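N-isopropylammelide isopropylaminohydrolase (Burkholderia multivorans ATCC 17616, PDB 6NBO) belongs to the zinc-binding amidohydrolase family and is built around a TIM barrel with the metal site inside it. Local coordinates at residues R124-V129 and T247-F252; R136-V141 and L178-D183; L142-T147 and V152-V157. All blocks are in the same frame, centred on the assembly; numbering follows the deposited sequence.

Contact 1 of 3, residues R124-V129 and T247-F252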
loop_
_atom_site.group_PDB
_atom_site.type_symbol
_atom_site.label_atom_id
_atom_site.label_comp_id
_atom_site.label_asym_id
_atom_site.label_seq_id
_atom_site.Cartn_x
_atom_site.Cartn_y
_atom_site.Cartn_z
ATOM N N ARG A 124 1.268 3.110 -2.047
ATOM C CA ARG A 124 2.652 2.676 -2.217
ATOM C C ARG A 124 2.707 1.673 -3.359
ATOM O O ARG A 124 2.092 0.601 -3.286
ATOM C CB ARG A 124 3.225 2.044 -0.942
ATOM C CG ARG A 124 4.652 1.484 -1.165
ATOM C CD ARG A 124 5.296 0.962 0.135
ATOM N NE ARG A 124 5.658 2.054 1.027
ATOM C CZ ARG A 124 6.372 1.911 2.135
ATOM N NH1 ARG A 124 6.831 0.712 2.482
ATOM N NH2 ARG A 124 6.631 2.975 2.891
ATOM N N THR A 125 3.435 2.013 -4.412
ATOM C CA THR A 125 3.558 1.124 -5.552
ATOM C C THR A 125 5.016 0.763 -5.762
ATOM O O THR A 125 5.914 1.597 -5.613
ATOM C CB THR A 125 2.996 1.727 -6.850
ATOM O OG1 THR A 125 3.071 0.743 -7.896
ATOM C CG2 THR A 125 3.786 2.975 -7.279
ATOM N N HIS A 126 5.237 -0.497 -6.072
ATOM C CA HIS A 126 6.510 -0.927 -6.608
ATOM C C HIS A 126 6.487 -0.691 -8.110
ATOM O O HIS A 126 5.425 -0.689 -8.734
ATOM C CB HIS A 126 6.741 -2.398 -6.255
ATOM C CG HIS A 126 6.746 -2.638 -4.770
ATOM N ND1 HIS A 126 7.880 -2.994 -4.076
ATOM C CD2 HIS A 126 5.761 -2.527 -3.846
ATOM C CE1 HIS A 126 7.598 -3.095 -2.788
ATOM N NE2 HIS A 126 6.316 -2.820 -2.620
ATOM N N VAL A 127 7.655 -0.408 -8.673
ATOM C CA VAL A 127 7.792 -0.185 -10.110
ATOM C C VAL A 127 9.022 -0.949 -10.565
ATOM O O VAL A 127 10.082 -0.836 -9.945
ATOM C CB VAL A 127 7.932 1.310 -10.459
ATOM C CG1 VAL A 127 8.135 1.480 -11.963
ATOM C CG2 VAL A 127 6.706 2.090 -9.986
ATOM N N ASP A 128 8.891 -1.723 -11.637
ATOM C CA ASP A 128 10.014 -2.544 -12.080
ATOM C C ASP A 128 11.138 -1.649 -12.579
ATOM O O ASP A 128 10.914 -0.753 -13.395
ATOM C CB ASP A 128 9.576 -3.501 -13.183
ATOM C CG ASP A 128 8.619 -4.573 -12.684
ATOM O OD1 ASP A 128 8.379 -4.667 -11.468
ATOM O OD2 ASP A 128 8.105 -5.331 -13.523
ATOM N N VAL A 129 12.345 -1.878 -12.075
ATOM C CA VAL A 129 13.539 -1.162 -12.513
ATOM C C VAL A 129 14.577 -2.236 -12.815
ATOM O O VAL A 129 15.002 -2.957 -11.908
ATOM C CB VAL A 129 14.053 -0.174 -11.454
ATOM C CG1 VAL A 129 15.409 0.434 -11.864
ATOM C CG2 VAL A 129 13.031 0.931 -11.202
ATOM N N THR A 247 10.569 -2.156 5.392
ATOM C CA THR A 247 9.309 -2.875 5.303
ATOM C C THR A 247 9.598 -4.231 4.675
ATOM O O THR A 247 10.407 -4.330 3.739
ATOM C CB THR A 247 8.300 -2.077 4.443
ATOM O OG1 THR A 247 8.075 -0.801 5.049
ATOM C CG2 THR A 247 6.965 -2.806 4.278
ATOM N N ILE A 248 8.964 -5.274 5.202
ATOM C CA ILE A 248 9.034 -6.613 4.620
ATOM C C ILE A 248 7.698 -6.909 3.966
ATOM O O ILE A 248 6.667 -6.947 4.648
ATOM C CB ILE A 248 9.341 -7.690 5.673
ATOM C CG1 ILE A 248 10.501 -7.253 6.567
ATOM C CG2 ILE A 248 9.631 -9.026 4.958
ATOM C CD1 ILE A 248 11.816 -7.127 5.833
ATOM N N SER A 249 7.704 -7.147 2.654
ATOM C CA SER A 249 6.470 -7.489 1.957
ATOM C C SER A 249 6.324 -9.002 1.839
ATOM O O SER A 249 7.297 -9.707 1.552
ATOM C CB SER A 249 6.435 -6.854 0.567
ATOM O OG SER A 249 6.165 -5.454 0.649
ATOM N N HIS A 250 5.087 -9.476 2.040
ATOM C CA HIS A 250 4.642 -10.864 1.925
ATOM C C HIS A 250 5.046 -11.662 3.163
ATOM O O HIS A 250 4.187 -12.000 3.985
ATOM C CB HIS A 250 5.158 -11.490 0.627
ATOM C CG HIS A 250 4.752 -10.721 -0.594
ATOM N ND1 HIS A 250 3.473 -10.233 -0.769
ATOM C CD2 HIS A 250 5.461 -10.314 -1.673
ATOM C CE1 HIS A 250 3.407 -9.579 -1.916
ATOM N NE2 HIS A 250 4.597 -9.617 -2.488
ATOM N N ALA A 251 6.338 -11.946 3.324
ATOM C CA ALA A 251 6.850 -12.550 4.554
ATOM C C ALA A 251 6.159 -13.874 4.865
ATOM O O ALA A 251 5.857 -14.174 6.023
ATOM C CB ALA A 251 6.720 -11.585 5.733
ATOM N N PHE A 252 5.917 -14.676 3.815
ATOM C CA PHE A 252 5.232 -15.957 3.967
ATOM C C PHE A 252 5.891 -16.850 5.014
ATOM O O PHE A 252 5.204 -17.649 5.662
ATOM C CB PHE A 252 5.192 -16.706 2.631
ATOM C CG PHE A 252 4.582 -15.927 1.507
ATOM C CD1 PHE A 252 3.497 -15.094 1.722
ATOM C CD2 PHE A 252 5.094 -16.036 0.227
ATOM C CE1 PHE A 252 2.935 -14.377 0.674
ATOM C CE2 PHE A 252 4.542 -15.328 -0.823
ATOM C CZ PHE A 252 3.459 -14.499 -0.602
HETATM O O HOH W 1 4.758 -2.526 -0.254
#
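The guanidinium of Arg124 meets Thr247 at its edge. NH1 donates to Thr247 OG1 at 3.2 Å, with an N-H...O angle of 148°, and the oxygen lies close to the guanidinium plane. Thr247 CB sits at the same edge, 3.7 Å from Arg124 NH1. The imidazole of His126 has a water at its edge and in its plane, 2.8 Å from NE2. That water also gives a weak bond of 3.4 Å to Ser249 OG. Ser249 OG approaches the His126 ring obliquely, and the direct gap from NE2 to OG is 4.2 Å. The ring of His250 has Ser249 CB over one face. The two strands, 120-128 and 246-250, face each other across the inside of the TIM barrel, and His126 and Ser249 have their CA atoms 10.8 Å apart. Arg124 and a water span the gap. Arg124 reaches over with CG anti to its own N (chi1 175°) and a bend at chi3. Its NE hydrogen-bonds Gln155 and its NH1 also forms a salt bridge with Asp216, which probably fixes the rotation of the group. Asp216 also bonds Ser249 OG, as does His65. His250 binds zinc together with Asp304.

Contact 2 of 3, residues R136-V141 and L178-D183; sequences RHLHRV and LAAGAD
Leu138 reaches from its helix toward the end of helix 170-180, and its two methyls find two different alanines. Its CB points at segment 178-183, but Leu138 CB is still 6.2 Å from Ala180 CB and 6.1 Å from Ala182 CB. Leu138 CG is closer, 5.2 Å from Ala180 CB and 5.0 Å from Ala182 CB, and touches neither. The branches do the touching. CD2 meets Ala180 CB at 4.1 Å, while CD1 meets Ala182 CB at 4.2 Å. CG stands anti to the backbone N (chi1 177°), which carries the fork outward from the helix and lets it straddle the turn between the two alanines. No hydrogen bond crosses between the segments. The contact is apolar and small, with 143 Å² buried in all.

The turn that carries the alanines is a Schellman motif ending helix 170-180. Gly181 has a phi of 136°, and its N bonds back to Leu178 O at 3.2 Å. This positive phi is a backbone shape that glycine adopts readily. The chain then leaves the helix and runs into strand 184-188 of the barrel. Helices 136-147 and 170-180 both belong to the outer layer of the TIM barrel, and strand 153-159 lies between them in the chain. Leu138 and Ala182 both also pack on Ile156 of that strand. At the more exposed margin the imidazole of His139 swings its CE1 to 4.6 Å from Ala180 CB. Deeper in, Ala182 CB rests on Ala158.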
loop_
_atom_site.group_PDB
_atom_site.type_symbol
_atom_site.label_atom_id
_atom_site.label_comp_id
_atom_site.label_asym_id
_atom_site.label_seq_id
_atom_site.Cartn_x
_atom_site.Cartn_y
_atom_site.Cartn_z
ATOM N N ARG A 136 12.332 3.219 -17.768
ATOM C CA ARG A 136 11.146 3.576 -18.545
ATOM C C ARG A 136 9.868 3.420 -17.728
ATOM O O ARG A 136 8.985 4.286 -17.783
ATOM C CB ARG A 136 11.056 2.752 -19.830
ATOM C CG ARG A 136 9.721 2.984 -20.531
ATOM C CD ARG A 136 9.765 2.697 -22.006
ATOM N NE ARG A 136 10.530 1.503 -22.345
ATOM C CZ ARG A 136 10.117 0.255 -22.146
ATOM N NH1 ARG A 136 10.889 -0.760 -22.524
ATOM N NH2 ARG A 136 8.947 0.018 -21.562
ATOM N N HIS A 137 9.733 2.317 -16.984
ATOM C CA HIS A 137 8.535 2.151 -16.163
ATOM C C HIS A 137 8.480 3.205 -15.066
ATOM O O HIS A 137 7.410 3.750 -14.770
ATOM C CB HIS A 137 8.488 0.753 -15.538
ATOM C CG HIS A 137 8.641 -0.366 -16.523
ATOM N ND1 HIS A 137 7.851 -0.490 -17.646
ATOM C CD2 HIS A 137 9.491 -1.422 -16.545
ATOM C CE1 HIS A 137 8.212 -1.569 -18.320
ATOM N NE2 HIS A 137 9.204 -2.152 -17.673
ATOM N N LEU A 138 9.620 3.487 -14.435
ATOM C CA LEU A 138 9.671 4.538 -13.424
ATOM C C LEU A 138 9.197 5.873 -13.988
ATOM O O LEU A 138 8.364 6.555 -13.378
ATOM C CB LEU A 138 11.094 4.661 -12.877
ATOM C CG LEU A 138 11.255 5.783 -11.856
ATOM C CD1 LEU A 138 10.349 5.512 -10.644
ATOM C CD2 LEU A 138 12.726 5.920 -11.442
ATOM N N HIS A 139 9.722 6.269 -15.150
ATOM C CA HIS A 139 9.329 7.551 -15.734
ATOM C C HIS A 139 7.828 7.612 -16.001
ATOM O O HIS A 139 7.202 8.661 -15.809
ATOM C CB HIS A 139 10.112 7.817 -17.025
ATOM C CG HIS A 139 11.555 8.166 -16.799
ATOM N ND1 HIS A 139 11.964 9.049 -15.822
ATOM C CD2 HIS A 139 12.683 7.748 -17.421
ATOM C CE1 HIS A 139 13.282 9.152 -15.844
ATOM N NE2 HIS A 139 13.742 8.375 -16.807
ATOM N N ARG A 140 7.227 6.502 -16.449
ATOM C CA ARG A 140 5.785 6.509 -16.699
ATOM C C ARG A 140 4.991 6.672 -15.406
ATOM O O ARG A 140 4.003 7.416 -15.365
ATOM C CB ARG A 140 5.361 5.232 -17.428
ATOM C CG ARG A 140 6.026 5.018 -18.801
ATOM C CD ARG A 140 5.626 6.069 -19.839
ATOM N NE ARG A 140 6.237 7.378 -19.608
ATOM C CZ ARG A 140 7.428 7.754 -20.069
ATOM N NH1 ARG A 140 7.887 8.970 -19.792
ATOM N NH2 ARG A 140 8.160 6.920 -20.799
ATOM N N VAL A 141 5.398 5.980 -14.341
ATOM C CA VAL A 141 4.695 6.136 -13.070
ATOM C C VAL A 141 4.952 7.515 -12.477
ATOM O O VAL A 141 4.051 8.108 -11.864
ATOM C CB VAL A 141 5.097 5.005 -12.104
ATOM C CG1 VAL A 141 4.438 5.207 -10.734
ATOM C CG2 VAL A 141 4.687 3.657 -12.701
ATOM N N LEU A 178 16.487 6.027 -7.589
ATOM C CA LEU A 178 16.318 6.866 -6.405
ATOM C C LEU A 178 16.595 8.326 -6.730
ATOM O O LEU A 178 15.830 9.215 -6.338
ATOM C CB LEU A 178 17.237 6.384 -5.283
ATOM C CG LEU A 178 17.016 4.944 -4.830
ATOM C CD1 LEU A 178 17.969 4.597 -3.696
ATOM C CD2 LEU A 178 15.575 4.714 -4.411
ATOM N N ALA A 179 17.673 8.591 -7.466
ATOM C CA ALA A 179 17.975 9.964 -7.856
ATOM C C ALA A 179 16.862 10.566 -8.700
ATOM O O ALA A 179 16.617 11.775 -8.632
ATOM C CB ALA A 179 19.294 10.015 -8.620
ATOM N N ALA A 180 16.183 9.751 -9.499
ATOM C CA ALA A 180 15.173 10.276 -10.409
ATOM C C ALA A 180 13.819 10.475 -9.748
ATOM O O ALA A 180 12.930 11.057 -10.374
ATOM C CB ALA A 180 15.003 9.344 -11.613
ATOM N N GLY A 181 13.621 9.993 -8.525
ATOM C CA GLY A 181 12.355 10.251 -7.879
ATOM C C GLY A 181 11.723 9.072 -7.172
ATOM O O GLY A 181 10.737 9.254 -6.453
ATOM N N ALA A 182 12.251 7.862 -7.362
ATOM C CA ALA A 182 11.771 6.749 -6.556
ATOM C C ALA A 182 12.047 7.057 -5.089
ATOM O O ALA A 182 13.104 7.593 -4.739
ATOM C CB ALA A 182 12.440 5.433 -6.971
ATOM N N ASP A 183 11.073 6.753 -4.231
ATOM C CA ASP A 183 11.195 7.097 -2.816
ATOM C C ASP A 183 11.966 6.046 -2.031
ATOM O O ASP A 183 12.718 6.385 -1.106
ATOM C CB ASP A 183 9.812 7.271 -2.214
ATOM C CG ASP A 183 9.023 8.287 -2.964
ATOM O OD1 ASP A 183 9.434 9.450 -2.927
ATOM O OD2 ASP A 183 8.076 7.905 -3.669
#

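Contact 3 of 3, residues L142-T147 and V152-V157. With EDO (1,2-ethanediol), chain J.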
loop_
_atom_site.group_PDB
_atom_site.type_symbol
_atom_site.label_atom_id
_atom_site.label_comp_id
_atom_site.label_asym_id
_atom_site.label_seq_id
_atom_site.Cartn_x
_atom_site.Cartn_y
_atom_site.Cartn_z
ATOM N N LEU A 142 6.159 8.071 -12.661
ATOM C CA LEU A 142 6.400 9.445 -12.207
ATOM C C LEU A 142 5.489 10.437 -12.922
ATOM O O LEU A 142 5.018 11.406 -12.310
ATOM C CB LEU A 142 7.867 9.834 -12.403
ATOM C CG LEU A 142 8.889 9.141 -11.501
ATOM C CD1 LEU A 142 10.289 9.408 -12.009
ATOM C CD2 LEU A 142 8.759 9.583 -10.043
ATOM N N ASP A 143 5.251 10.235 -14.227
ATOM C CA ASP A 143 4.283 11.065 -14.944
ATOM C C ASP A 143 2.908 10.958 -14.305
ATOM O O ASP A 143 2.223 11.966 -14.091
ATOM C CB ASP A 143 4.177 10.645 -16.417
ATOM C CG ASP A 143 5.415 10.973 -17.234
ATOM O OD1 ASP A 143 6.239 11.804 -16.803
ATOM O OD2 ASP A 143 5.543 10.392 -18.333
ATOM N N THR A 144 2.468 9.724 -14.041
ATOM C CA THR A 144 1.175 9.519 -13.400
ATOM C C THR A 144 1.114 10.228 -12.053
ATOM O O THR A 144 0.119 10.894 -11.740
ATOM C CB THR A 144 0.909 8.024 -13.233
ATOM O OG1 THR A 144 0.573 7.459 -14.502
ATOM C CG2 THR A 144 -0.241 7.786 -12.255
ATOM N N ARG A 145 2.177 10.110 -11.250
ATOM C CA ARG A 145 2.204 10.773 -9.947
ATOM C C ARG A 145 2.074 12.292 -10.087
ATOM O O ARG A 145 1.338 12.929 -9.326
ATOM C CB ARG A 145 3.485 10.406 -9.207
ATOM C CG ARG A 145 3.675 11.129 -7.881
ATOM C CD ARG A 145 4.717 10.424 -7.019
ATOM N NE ARG A 145 6.101 10.814 -7.311
ATOM C CZ ARG A 145 7.146 10.309 -6.658
ATOM N NH1 ARG A 145 6.932 9.408 -5.712
ATOM N NH2 ARG A 145 8.392 10.692 -6.940
ATOM N N GLU A 146 2.775 12.888 -11.055
ATOM C CA GLU A 146 2.664 14.327 -11.254
ATOM C C GLU A 146 1.253 14.728 -11.682
ATOM O O GLU A 146 0.717 15.739 -11.209
ATOM C CB GLU A 146 3.694 14.797 -12.283
ATOM C CG GLU A 146 3.684 16.305 -12.499
ATOM C CD GLU A 146 4.018 17.086 -11.232
ATOM O OE1 GLU A 146 4.738 16.544 -10.363
ATOM O OE2 GLU A 146 3.555 18.242 -11.106
ATOM N N THR A 147 0.637 13.955 -12.583
ATOM C CA THR A 147 -0.740 14.242 -12.992
ATOM C C THR A 147 -1.699 14.234 -11.805
ATOM O O THR A 147 -2.652 15.029 -11.765
ATOM C CB THR A 147 -1.196 13.229 -14.049
ATOM O OG1 THR A 147 -0.426 13.416 -15.241
ATOM C CG2 THR A 147 -2.679 13.401 -14.393
ATOM N N VAL A 152 -3.809 12.059 -5.273
ATOM C CA VAL A 152 -3.341 10.794 -4.717
ATOM C C VAL A 152 -1.875 10.984 -4.378
ATOM O O VAL A 152 -1.088 11.384 -5.242
ATOM C CB VAL A 152 -3.495 9.624 -5.710
ATOM C CG1 VAL A 152 -3.064 8.293 -5.054
ATOM C CG2 VAL A 152 -4.917 9.545 -6.264
ATOM N N GLU A 153 -1.500 10.683 -3.141
ATOM C CA GLU A 153 -0.094 10.656 -2.776
ATOM C C GLU A 153 0.467 9.267 -3.068
ATOM O O GLU A 153 -0.099 8.252 -2.642
ATOM C CB GLU A 153 0.093 11.005 -1.303
ATOM C CG GLU A 153 1.538 10.957 -0.882
ATOM C CD GLU A 153 1.725 11.172 0.608
ATOM O OE1 GLU A 153 0.721 11.342 1.336
ATOM O OE2 GLU A 153 2.887 11.170 1.045
ATOM N N ILE A 154 1.572 9.214 -3.797
ATOM C CA ILE A 154 2.083 7.943 -4.293
ATOM C C ILE A 154 3.539 7.818 -3.868
ATOM O O ILE A 154 4.365 8.657 -4.242
ATOM C CB ILE A 154 1.941 7.819 -5.824
ATOM C CG1 ILE A 154 0.470 7.957 -6.245
ATOM C CG2 ILE A 154 2.495 6.459 -6.298
ATOM C CD1 ILE A 154 0.249 7.858 -7.786
ATOM N N GLN A 155 3.841 6.788 -3.069
ATOM C CA GLN A 155 5.210 6.377 -2.788
ATOM C C GLN A 155 5.635 5.359 -3.836
ATOM O O GLN A 155 4.871 4.453 -4.172
ATOM C CB GLN A 155 5.330 5.759 -1.388
ATOM C CG GLN A 155 5.054 6.731 -0.241
ATOM C CD GLN A 155 5.051 6.036 1.115
ATOM O OE1 GLN A 155 5.078 4.806 1.203
ATOM N NE2 GLN A 155 5.014 6.824 2.173
ATOM N N ILE A 156 6.854 5.500 -4.351
ATOM C CA ILE A 156 7.359 4.612 -5.402
ATOM C C ILE A 156 8.551 3.820 -4.865
ATOM O O ILE A 156 9.532 4.414 -4.400
ATOM C CB ILE A 156 7.762 5.404 -6.657
ATOM C CG1 ILE A 156 6.515 6.014 -7.331
ATOM C CG2 ILE A 156 8.528 4.496 -7.620
ATOM C CD1 ILE A 156 6.846 7.067 -8.397
ATOM N N VAL A 157 8.474 2.490 -4.960
ATOM C CA VAL A 157 9.568 1.591 -4.609
ATOM C C VAL A 157 10.237 1.128 -5.900
ATOM O O VAL A 157 9.588 0.507 -6.749
ATOM C CB VAL A 157 9.068 0.373 -3.815
ATOM C CG1 VAL A 157 10.268 -0.443 -3.311
ATOM C CG2 VAL A 157 8.175 0.797 -2.658
HETATM C C1 EDO J . 0.263 14.464 -2.823
HETATM O O1 EDO J . -0.185 14.431 -4.183
HETATM C C2 EDO J . -0.821 15.071 -1.941
HETATM O O2 EDO J . -2.095 14.609 -2.403
HETATM O O HOH W 2 0.793 12.686 -6.707
#
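Arg145 and Leu142 of the helix meet Ile154 and Ile156 of the strand in a beta-alpha-beta unit of the TIM barrel, where helix 136-147 packs against strand 153-159. The axes of helix segment 142-147 and strand segment 153-157 come within 8.7 Å and run nearly antiparallel, at 159°. Arg145 carries most of the helix side of the contact. Its NH1 donates to Ile154 O at 3.1 Å, with an N-H...O angle of 156°. The oxygen lies at the guanidinium edge, near its plane, and the N-H is tilted from the carbonyl plane. Ile156 CD1 lies over one face of the same group, 3.6 Å from NH1 and offset toward the rim. The aliphatic part of Arg145 slides past Ile154, CD to CB at 4.0 Å. With CG anti to the backbone N (chi1 175°) and a bend at chi3, the guanidinium comes to lie with one face against Ile156 CD1. Leu142 adds CD2, 3.6 Å from Ile156 CD1, and the two side chains cross at about a right angle. Farther out, Asp183 takes NH1 in a salt bridge and Gly181 O takes NH2, so both ends of the guanidinium are held. Thr144 OG1 bonds Ser108 of helix 104-117. Where the strand begins, a 1,2-ethanediol makes a weak hydrogen bond to Val152 O. A water there donates to two carbonyls, Arg145 O and Val152 O, at 2.7 Å each.

In the fold
Strand 120-128 serves contact 1 on its inner side and the helix layer on its outer side. Val127 CG1 packs against Leu138 N at 3.5 Å, joining contacts 1 and 2, whose centres lie about 15 Å apart. Contacts 1 and 3 meet in the barrel wall, where Thr125 O and Val157 N probably hydrogen-bond at 2.8 Å. Contacts 2 and 3 share helix 136-147, with centres about 9 Å apart. Asp183 OD2 links them through a probable hydrogen bond of 2.8 Å to Ile156 N. Of the three, contact 1 holds a zinc ligand, His250, and its His126 side chain is about 5 Å from zinc. The Ile156 side chain of contact 3 is about 13 Å from zinc.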